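Local coordinates for inactive glucansucrase (Lactobacillus reuteri, PDB 5JBD), which is an inactive member of glycosyl hydrolase family 70, with a barrel of parallel strands ringed by helices and a bound calcium ion, at residues 254-259 / 297-302; 260-265 / 746-751; 280-285 / 291-296. All coordinates share one frame; numbering follows the deposited sequence.

Contact 1. Residues 254-259 / 297-302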
loop_
_atom_site.group_PDB
_atom_site.type_symbol
_atom_site.label_atom_id
_atom_site.label_comp_id
_atom_site.label_asym_id
_atom_site.label_seq_id
_atom_site.Cartn_x
_atom_site.Cartn_y
_atom_site.Cartn_z
ATOM N N GLU A 254 4.263 -4.403 -20.022
ATOM C CA GLU A 254 4.607 -5.283 -18.888
ATOM C C GLU A 254 3.457 -5.472 -17.874
ATOM O O GLU A 254 3.284 -6.572 -17.335
ATOM C CB GLU A 254 5.921 -4.831 -18.202
ATOM C CG GLU A 254 6.293 -5.515 -16.878
ATOM C CD GLU A 254 6.390 -7.036 -16.933
ATOM O OE1 GLU A 254 6.501 -7.620 -18.036
ATOM O OE2 GLU A 254 6.358 -7.659 -15.843
ATOM N N ASN A 255 2.659 -4.435 -17.630
ATOM C CA ASN A 255 1.478 -4.581 -16.744
ATOM C C ASN A 255 0.471 -5.589 -17.309
ATOM O O ASN A 255 -0.083 -6.407 -16.553
ATOM C CB ASN A 255 0.784 -3.234 -16.496
ATOM C CG ASN A 255 1.635 -2.275 -15.690
ATOM O OD1 ASN A 255 2.449 -2.684 -14.843
ATOM N ND2 ASN A 255 1.450 -0.986 -15.947
ATOM N N LEU A 256 0.272 -5.544 -18.632
ATOM C CA LEU A 256 -0.592 -6.496 -19.326
ATOM C C LEU A 256 -0.071 -7.918 -19.162
ATOM O O LEU A 256 -0.854 -8.825 -18.866
ATOM C CB LEU A 256 -0.744 -6.139 -20.810
ATOM C CG LEU A 256 -1.451 -4.822 -21.098
ATOM C CD1 LEU A 256 -1.382 -4.484 -22.572
ATOM C CD2 LEU A 256 -2.898 -4.876 -20.645
ATOM N N ASN A 257 1.239 -8.095 -19.333
ATOM C CA ASN A 257 1.921 -9.369 -19.050
ATOM C C ASN A 257 1.634 -9.866 -17.637
ATOM O O ASN A 257 1.288 -11.028 -17.436
ATOM C CB ASN A 257 3.438 -9.217 -19.231
ATOM C CG ASN A 257 4.143 -10.549 -19.335
ATOM O OD1 ASN A 257 4.191 -11.146 -20.411
ATOM N ND2 ASN A 257 4.689 -11.028 -18.222
ATOM N N TRP A 258 1.795 -8.971 -16.669
ATOM C CA TRP A 258 1.610 -9.278 -15.245
ATOM C C TRP A 258 0.163 -9.662 -14.926
ATOM O O TRP A 258 -0.099 -10.623 -14.194
ATOM C CB TRP A 258 2.017 -8.060 -14.407
ATOM C CG TRP A 258 2.219 -8.298 -12.934
ATOM C CD1 TRP A 258 2.523 -9.474 -12.314
ATOM C CD2 TRP A 258 2.207 -7.300 -11.906
ATOM N NE1 TRP A 258 2.674 -9.274 -10.966
ATOM C CE2 TRP A 258 2.493 -7.946 -10.693
ATOM C CE3 TRP A 258 1.970 -5.927 -11.898
ATOM C CZ2 TRP A 258 2.537 -7.266 -9.472
ATOM C CZ3 TRP A 258 2.033 -5.245 -10.693
ATOM C CH2 TRP A 258 2.320 -5.914 -9.497
ATOM N N GLU A 259 -0.773 -8.902 -15.488
ATOM C CA GLU A 259 -2.202 -9.200 -15.332
ATOM C C GLU A 259 -2.560 -10.562 -15.917
ATOM O O GLU A 259 -3.247 -11.356 -15.268
ATOM C CB GLU A 259 -3.037 -8.088 -15.965
ATOM C CG GLU A 259 -2.939 -6.762 -15.206
ATOM C CD GLU A 259 -3.194 -5.537 -16.062
ATOM O OE1 GLU A 259 -3.808 -5.673 -17.140
ATOM O OE2 GLU A 259 -2.750 -4.430 -15.669
ATOM N N GLY A 297 -8.879 -2.995 -18.294
ATOM C CA GLY A 297 -10.232 -3.266 -18.776
ATOM C C GLY A 297 -10.249 -3.846 -20.181
ATOM O O GLY A 297 -10.998 -4.785 -20.466
ATOM N N GLN A 298 -9.396 -3.312 -21.051
ATOM C CA GLN A 298 -9.300 -3.811 -22.437
ATOM C C GLN A 298 -8.872 -5.277 -22.481
ATOM O O GLN A 298 -9.468 -6.072 -23.215
ATOM C CB GLN A 298 -8.344 -2.951 -23.249
ATOM C CG GLN A 298 -8.359 -3.257 -24.740
ATOM C CD GLN A 298 -7.294 -2.502 -25.508
ATOM O OE1 GLN A 298 -6.648 -1.588 -24.972
ATOM N NE2 GLN A 298 -7.102 -2.880 -26.782
ATOM N N LEU A 299 -7.856 -5.628 -21.690
ATOM C CA LEU A 299 -7.372 -7.016 -21.599
ATOM C C LEU A 299 -8.462 -7.953 -21.140
ATOM O O LEU A 299 -8.701 -8.993 -21.746
ATOM C CB LEU A 299 -6.179 -7.138 -20.633
ATOM C CG LEU A 299 -5.615 -8.550 -20.367
ATOM C CD1 LEU A 299 -5.037 -9.151 -21.642
ATOM C CD2 LEU A 299 -4.559 -8.547 -19.274
ATOM N N MET A 300 -9.101 -7.595 -20.036
ATOM C CA MET A 300 -10.116 -8.459 -19.453
ATOM C C MET A 300 -11.348 -8.580 -20.361
ATOM O O MET A 300 -11.943 -9.650 -20.435
ATOM C CB MET A 300 -10.434 -8.008 -18.025
ATOM C CG MET A 300 -9.231 -8.268 -17.099
ATOM S SD MET A 300 -9.442 -7.680 -15.425
ATOM C CE MET A 300 -10.696 -8.843 -14.911
ATOM N N ASN A 301 -11.672 -7.526 -21.106
ATOM C CA ASN A 301 -12.718 -7.616 -22.144
ATOM C C ASN A 301 -12.299 -8.491 -23.341
ATOM O O ASN A 301 -13.106 -9.266 -23.862
ATOM C CB ASN A 301 -13.171 -6.227 -22.629
ATOM C CG ASN A 301 -14.390 -6.293 -23.543
ATOM O OD1 ASN A 301 -15.344 -7.027 -23.275
ATOM N ND2 ASN A 301 -14.352 -5.543 -24.640
ATOM N N ASP A 302 -11.057 -8.362 -23.779
ATOM C CA ASP A 302 -10.526 -9.247 -24.837
ATOM C C ASP A 302 -10.572 -10.720 -24.441
ATOM O O ASP A 302 -10.975 -11.573 -25.237
ATOM C CB ASP A 302 -9.085 -8.856 -25.177
ATOM C CG ASP A 302 -9.002 -7.602 -26.010
ATOM O OD1 ASP A 302 -10.065 -7.073 -26.425
ATOM O OD2 ASP A 302 -7.858 -7.142 -26.239
#
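L256 and E259 of helix 249-263 pack against L299 of helix 291-304, a small buried contact between two neighbouring helices on the outside of a parallel-stranded barrel. The two residues of 254-259 that touch stand three positions apart, so one turn of helix brings both to the same face, and L299 projects between them. Its CG lies anti to the backbone N (chi1 176°), carrying the branched end across toward the other helix. There CD2 makes most of the contact: it lies 3.7 Å from each of three atoms, CB and OE1 of E259 and the main-chain O of L256. The glutamate chain runs extended beyond CG and crosses the leucine at a slant, so its aliphatic root and one carboxylate oxygen both border the methyl. L256 meets L299 differently: the two side chains lie alongside, pointing opposite ways, and CD2 of L256 rests 4.0 Å from CB of L299. In the (beta/alpha)8 barrel of this family the helices form the outer layer around the parallel sheet, and L256 and L299 suit the seam between two such helices because branched apolar ends can fill it without polar partners. E259 suits its place through its CH2 groups, CB packing on L299 and CG on I748 of strand 743-748, and it also touches M296 of helix 291-304. L299 extends the apolar layer in another direction by touching L808 of helix 805-811. On other sides of helix 249-263, N257 binds main-chain atoms of Y800 and Y804, while W258 NE1 donates to O of R712.

Contact 2. Residues 260-265 / 746-751. With CA (calcium ion), chain C.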
loop_
_atom_site.group_PDB
_atom_site.type_symbol
_atom_site.label_atom_id
_atom_site.label_comp_id
_atom_site.label_asym_id
_atom_site.label_seq_id
_atom_site.Cartn_x
_atom_site.Cartn_y
_atom_site.Cartn_z
ATOM N N TYR A 260 -2.030 -10.853 -17.111
ATOM C CA TYR A 260 -2.262 -12.136 -17.758
ATOM C C TYR A 260 -1.729 -13.290 -16.885
ATOM O O TYR A 260 -2.385 -14.327 -16.742
ATOM C CB TYR A 260 -1.641 -12.167 -19.171
ATOM C CG TYR A 260 -1.835 -13.493 -19.875
ATOM C CD1 TYR A 260 -3.046 -13.817 -20.489
ATOM C CD2 TYR A 260 -0.821 -14.449 -19.880
ATOM C CE1 TYR A 260 -3.234 -15.049 -21.100
ATOM C CE2 TYR A 260 -0.992 -15.676 -20.497
ATOM C CZ TYR A 260 -2.186 -15.973 -21.102
ATOM O OH TYR A 260 -2.326 -17.202 -21.704
ATOM N N PHE A 261 -0.558 -13.086 -16.288
ATOM C CA PHE A 261 0.059 -14.071 -15.385
ATOM C C PHE A 261 -0.824 -14.373 -14.181
ATOM O O PHE A 261 -1.126 -15.531 -13.881
ATOM C CB PHE A 261 1.425 -13.538 -14.928
ATOM C CG PHE A 261 2.130 -14.386 -13.899
ATOM C CD1 PHE A 261 2.827 -15.527 -14.273
ATOM C CD2 PHE A 261 2.153 -13.997 -12.560
ATOM C CE1 PHE A 261 3.508 -16.291 -13.327
ATOM C CE2 PHE A 261 2.837 -14.750 -11.615
ATOM C CZ PHE A 261 3.508 -15.905 -11.997
ATOM N N LEU A 262 -1.268 -13.321 -13.509
ATOM C CA LEU A 262 -2.106 -13.480 -12.316
ATOM C C LEU A 262 -3.463 -14.118 -12.641
ATOM O O LEU A 262 -3.947 -14.954 -11.881
ATOM C CB LEU A 262 -2.272 -12.147 -11.597
ATOM C CG LEU A 262 -0.976 -11.588 -10.990
ATOM C CD1 LEU A 262 -1.190 -10.156 -10.577
ATOM C CD2 LEU A 262 -0.476 -12.429 -9.815
ATOM N N LEU A 263 -4.026 -13.780 -13.800
ATOM C CA LEU A 263 -5.314 -14.332 -14.237
ATOM C C LEU A 263 -5.232 -15.792 -14.685
ATOM O O LEU A 263 -6.276 -16.421 -14.893
ATOM C CB LEU A 263 -5.929 -13.477 -15.364
ATOM C CG LEU A 263 -6.396 -12.053 -15.020
ATOM C CD1 LEU A 263 -6.570 -11.217 -16.288
ATOM C CD2 LEU A 263 -7.689 -12.035 -14.210
ATOM N N ASN A 264 -4.007 -16.319 -14.834
ATOM C CA ASN A 264 -3.757 -17.712 -15.171
ATOM C C ASN A 264 -2.679 -18.359 -14.268
ATOM O O ASN A 264 -2.017 -19.313 -14.685
ATOM C CB ASN A 264 -3.325 -17.781 -16.644
ATOM C CG ASN A 264 -4.442 -17.392 -17.582
ATOM O OD1 ASN A 264 -5.327 -18.187 -17.851
ATOM N ND2 ASN A 264 -4.422 -16.163 -18.049
ATOM N N TYR A 265 -2.548 -17.862 -13.035
ATOM C CA TYR A 265 -1.408 -18.190 -12.148
ATOM C C TYR A 265 -1.083 -19.687 -12.028
ATOM O O TYR A 265 0.040 -20.124 -12.347
ATOM C CB TYR A 265 -1.602 -17.565 -10.757
ATOM C CG TYR A 265 -0.480 -17.899 -9.798
ATOM C CD1 TYR A 265 0.781 -17.332 -9.958
ATOM C CD2 TYR A 265 -0.664 -18.807 -8.762
ATOM C CE1 TYR A 265 1.830 -17.653 -9.114
ATOM C CE2 TYR A 265 0.373 -19.114 -7.886
ATOM C CZ TYR A 265 1.615 -18.527 -8.069
ATOM O OH TYR A 265 2.666 -18.850 -7.251
ATOM N N GLU A 746 -6.951 -10.629 -6.804
ATOM C CA GLU A 746 -5.615 -10.333 -6.268
ATOM C C GLU A 746 -5.439 -8.835 -6.226
ATOM O O GLU A 746 -5.865 -8.115 -7.128
ATOM C CB GLU A 746 -4.497 -10.969 -7.127
ATOM C CG GLU A 746 -3.064 -10.531 -6.814
ATOM C CD GLU A 746 -2.553 -10.881 -5.412
ATOM O OE1 GLU A 746 -3.360 -11.011 -4.447
ATOM O OE2 GLU A 746 -1.306 -10.984 -5.271
ATOM N N ASP A 747 -4.826 -8.386 -5.144
ATOM C CA ASP A 747 -4.388 -7.018 -4.965
ATOM C C ASP A 747 -3.199 -6.798 -5.888
ATOM O O ASP A 747 -2.114 -7.314 -5.623
ATOM C CB ASP A 747 -3.973 -6.822 -3.494
ATOM C CG ASP A 747 -4.121 -5.402 -3.009
ATOM O OD1 ASP A 747 -3.843 -4.477 -3.794
ATOM O OD2 ASP A 747 -4.517 -5.220 -1.818
ATOM N N ILE A 748 -3.404 -6.050 -6.967
ATOM C CA ILE A 748 -2.349 -5.795 -7.966
ATOM C C ILE A 748 -1.785 -4.409 -7.689
ATOM O O ILE A 748 -2.546 -3.469 -7.456
ATOM C CB ILE A 748 -2.826 -5.987 -9.436
ATOM C CG1 ILE A 748 -1.631 -5.893 -10.406
ATOM C CG2 ILE A 748 -3.936 -5.002 -9.835
ATOM C CD1 ILE A 748 -1.971 -6.250 -11.832
ATOM N N VAL A 749 -0.452 -4.301 -7.715
ATOM C CA VAL A 749 0.259 -3.148 -7.155
ATOM C C VAL A 749 1.211 -2.556 -8.189
ATOM O O VAL A 749 2.398 -2.895 -8.211
ATOM C CB VAL A 749 1.047 -3.547 -5.892
ATOM C CG1 VAL A 749 1.705 -2.327 -5.237
ATOM C CG2 VAL A 749 0.123 -4.251 -4.906
ATOM N N MET A 750 0.680 -1.667 -9.038
ATOM C CA MET A 750 1.462 -1.031 -10.114
ATOM C C MET A 750 2.195 0.243 -9.703
ATOM O O MET A 750 3.021 0.731 -10.472
ATOM C CB MET A 750 0.580 -0.740 -11.339
ATOM C CG MET A 750 0.148 -1.989 -12.099
ATOM S SD MET A 750 -0.991 -1.700 -13.483
ATOM C CE MET A 750 -2.568 -1.652 -12.604
ATOM N N ASN A 751 1.936 0.783 -8.512
ATOM C CA ASN A 751 2.457 2.109 -8.209
ATOM C C ASN A 751 3.947 2.112 -7.905
ATOM O O ASN A 751 4.653 2.993 -8.397
ATOM C CB ASN A 751 1.739 2.783 -7.061
ATOM C CG ASN A 751 2.289 4.176 -6.783
ATOM O OD1 ASN A 751 2.159 5.102 -7.606
ATOM N ND2 ASN A 751 2.935 4.329 -5.634
HETATM CA CA CA C . 2.812 6.724 -9.057
HETATM O O HOH W 1 3.375 4.758 -10.331
#
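A single methyl group carries this contact: CD1 of L262, near the end of helix 249-263, is the point at which 260-265 meets 746-751, two segments 481 residues apart. The methyl lies 4.2 Å from CD1 of I748 and 4.2 Å from CG of E746. These two residues sit two apart on strand 743-748, so both direct CB toward the helix, while D747 between them faces the other way. I748 suits this face through its long branch, with CG1 anti to the backbone N (chi1 -172°), so that its side chain crosses the leucine obliquely, CD1 meeting CD1. E746 offers only its aliphatic part. Its carboxylate is turned elsewhere, OE2 accepting from the main-chain N of A694, while OE1 takes a weak bond from N of D747. In the (beta/alpha)8 barrel this is helix-on-strand packing, and the neighbouring strand 279-282 adds F280, which touches L262, L263 and I748. Near the C-terminal part of the helix, ND2 of N264 donates a fairly straight bond (163°) to O of Y260 at 3.0 Å and lies above one face of the Y260 ring, toward its rim.

Beyond the strand the chain changes character. N751 OD1 binds the calcium ion at 2.3 Å, with D243 and the carbonyl oxygens of E237 and N287 among the other ligands. A water 2.4 Å from calcium also donates to O of N751, at 2.9 Å, so N751 meets the ion directly through OD1 and, via this water, by its main-chain O. An amide oxygen is an apt neutral ligand for calcium, a hard cation that favours oxygen. The chemistry is consistent with apolar packing between helix and strand and metal coordination fixing the residues that follow.

Contact 3. Residues 280-285 / 291-296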
loop_
_atom_site.group_PDB
_atom_site.type_symbol
_atom_site.label_atom_id
_atom_site.label_comp_id
_atom_site.label_asym_id
_atom_site.label_seq_id
_atom_site.Cartn_x
_atom_site.Cartn_y
_atom_site.Cartn_z
ATOM N N PHE A 280 -9.197 -8.248 -10.166
ATOM C CA PHE A 280 -8.255 -7.460 -9.370
ATOM C C PHE A 280 -8.874 -6.452 -8.421
ATOM O O PHE A 280 -9.909 -5.830 -8.714
ATOM C CB PHE A 280 -7.304 -6.709 -10.296
ATOM C CG PHE A 280 -6.536 -7.606 -11.210
ATOM C CD1 PHE A 280 -5.551 -8.454 -10.695
ATOM C CD2 PHE A 280 -6.788 -7.627 -12.577
ATOM C CE1 PHE A 280 -4.833 -9.293 -11.529
ATOM C CE2 PHE A 280 -6.065 -8.469 -13.415
ATOM C CZ PHE A 280 -5.090 -9.300 -12.895
ATOM N N ARG A 281 -8.219 -6.298 -7.273
ATOM C CA ARG A 281 -8.345 -5.118 -6.446
ATOM C C ARG A 281 -7.158 -4.247 -6.829
ATOM O O ARG A 281 -6.014 -4.667 -6.668
ATOM C CB ARG A 281 -8.345 -5.506 -4.961
ATOM C CG ARG A 281 -8.509 -4.362 -3.981
ATOM C CD ARG A 281 -7.192 -3.671 -3.666
ATOM N NE ARG A 281 -7.265 -2.764 -2.518
ATOM C CZ ARG A 281 -6.234 -2.050 -2.056
ATOM N NH1 ARG A 281 -5.045 -2.125 -2.639
ATOM N NH2 ARG A 281 -6.384 -1.279 -0.990
ATOM N N VAL A 282 -7.411 -3.047 -7.350
ATOM C CA VAL A 282 -6.347 -2.231 -7.932
ATOM C C VAL A 282 -5.802 -1.224 -6.914
ATOM O O VAL A 282 -6.460 -0.222 -6.586
ATOM C CB VAL A 282 -6.808 -1.532 -9.221
ATOM C CG1 VAL A 282 -5.652 -0.767 -9.849
ATOM C CG2 VAL A 282 -7.371 -2.557 -10.205
ATOM N N ASP A 283 -4.606 -1.513 -6.398
ATOM C CA ASP A 283 -3.968 -0.668 -5.388
ATOM C C ASP A 283 -3.553 0.675 -5.966
ATOM O O ASP A 283 -3.039 0.745 -7.096
ATOM C CB ASP A 283 -2.719 -1.365 -4.844
ATOM C CG ASP A 283 -2.057 -0.590 -3.712
ATOM O OD1 ASP A 283 -2.701 -0.394 -2.652
ATOM O OD2 ASP A 283 -0.896 -0.191 -3.895
ATOM N N ALA A 284 -3.788 1.747 -5.213
ATOM C CA ALA A 284 -3.298 3.095 -5.577
ATOM C C ALA A 284 -3.766 3.559 -6.959
ATOM O O ALA A 284 -3.020 4.183 -7.733
ATOM C CB ALA A 284 -1.764 3.134 -5.472
ATOM N N ALA A 285 -5.016 3.243 -7.284
ATOM C CA ALA A 285 -5.571 3.580 -8.608
ATOM C C ALA A 285 -5.634 5.079 -8.878
ATOM O O ALA A 285 -5.708 5.461 -10.045
ATOM C CB ALA A 285 -6.942 2.967 -8.792
ATOM N N ASP A 291 -4.069 5.502 -17.905
ATOM C CA ASP A 291 -3.971 4.586 -19.046
ATOM C C ASP A 291 -4.029 3.128 -18.617
ATOM O O ASP A 291 -4.614 2.304 -19.321
ATOM C CB ASP A 291 -2.650 4.756 -19.799
ATOM C CG ASP A 291 -2.494 6.094 -20.471
ATOM O OD1 ASP A 291 -3.467 6.879 -20.586
ATOM O OD2 ASP A 291 -1.347 6.366 -20.902
ATOM N N VAL A 292 -3.400 2.797 -17.481
ATOM C CA VAL A 292 -3.300 1.393 -17.065
ATOM C C VAL A 292 -4.647 0.822 -16.619
ATOM O O VAL A 292 -4.864 -0.382 -16.706
ATOM C CB VAL A 292 -2.213 1.142 -15.996
ATOM C CG1 VAL A 292 -0.859 1.660 -16.468
ATOM C CG2 VAL A 292 -2.597 1.725 -14.638
ATOM N N LEU A 293 -5.564 1.687 -16.190
ATOM C CA LEU A 293 -6.931 1.254 -15.884
ATOM C C LEU A 293 -7.712 0.960 -17.168
ATOM O O LEU A 293 -8.424 -0.032 -17.233
ATOM C CB LEU A 293 -7.648 2.287 -15.014
ATOM C CG LEU A 293 -6.925 2.749 -13.742
ATOM C CD1 LEU A 293 -7.697 3.882 -13.088
ATOM C CD2 LEU A 293 -6.747 1.600 -12.765
ATOM N N ASP A 294 -7.556 1.799 -18.190
ATOM C CA ASP A 294 -8.121 1.522 -19.519
ATOM C C ASP A 294 -7.612 0.185 -20.062
ATOM O O ASP A 294 -8.377 -0.636 -20.552
ATOM C CB ASP A 294 -7.742 2.620 -20.523
ATOM C CG ASP A 294 -8.461 3.938 -20.283
ATOM O OD1 ASP A 294 -9.555 3.963 -19.676
ATOM O OD2 ASP A 294 -7.940 4.975 -20.738
ATOM N N GLN A 295 -6.300 -0.009 -19.963
ATOM C CA GLN A 295 -5.622 -1.182 -20.552
ATOM C C GLN A 295 -5.980 -2.475 -19.843
ATOM O O GLN A 295 -6.199 -3.497 -20.498
ATOM C CB GLN A 295 -4.109 -0.940 -20.573
ATOM C CG GLN A 295 -3.767 0.138 -21.600
ATOM C CD GLN A 295 -2.470 0.878 -21.358
ATOM O OE1 GLN A 295 -1.816 0.733 -20.314
ATOM N NE2 GLN A 295 -2.114 1.726 -22.323
ATOM N N MET A 296 -6.088 -2.416 -18.520
ATOM C CA MET A 296 -6.568 -3.561 -17.744
ATOM C C MET A 296 -7.974 -3.965 -18.194
ATOM O O MET A 296 -8.234 -5.138 -18.424
ATOM C CB MET A 296 -6.568 -3.249 -16.249
ATOM C CG MET A 296 -7.074 -4.381 -15.364
ATOM S SD MET A 296 -7.206 -3.959 -13.629
ATOM C CE MET A 296 -5.489 -4.160 -13.149
#
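M296 reaches from helix 291-304 to V282 and F280 on strand 279-282. Its CB points at the strand, and CG, anti to the backbone N (chi1 179°), carries the chain straight on to SD, which meets CG2 of V282 at 3.7 Å and CD2 of F280 at 3.8 Å. At its last torsion the chain bends, so CE turns to lie 3.7 Å from CD2 of F280 and close to V282 CG2. This is a Met-aromatic contact: SD stands 5.0 Å from the centre of the F280 ring, approaching obliquely, 60° off its normal. An unbranched, flexible and polarisable methionine suits a place where it must touch both a ring and a branched side chain. The axes of strand 280-282 and helix 291-296 run nearly antiparallel (171°), as in a beta-alpha unit of a (beta/alpha)8 barrel, where the helix returns along the outside of its strand. The reversal starts in a type II turn from V282 to A285, with A284 at positive phi. One helical turn before M296, L293 closes the end nearer this turn: its CD2 packs on CG1 of V282 at 3.9 Å and on CB of A285 at 4.2 Å. R281, facing away from the helix, salt-bridges D283 and D747.

Overall arrangement
All three contacts are buried, their centres 9 to 10 Å apart, and none belongs to the surface. Contact 1 joins two outer helices; contacts 2 and 3 join a helix to the wall of the barrel. Helix 249-263 serves contacts 1 and 2, helix 291-304 serves contacts 1 and 3, and strands 743-748 and 279-282, used by contacts 2 and 3, are neighbours in the parallel sheet. Along the chain contact 3 is nested within the loops closed by both others. Chemistry follows place: leucine beside a glutamate between helices, mainly apolar packing with a Met-aromatic contact in contact 3, and in contact 2 one leucine methyl on aliphatic carbons, with the calcium site farther along 746-751.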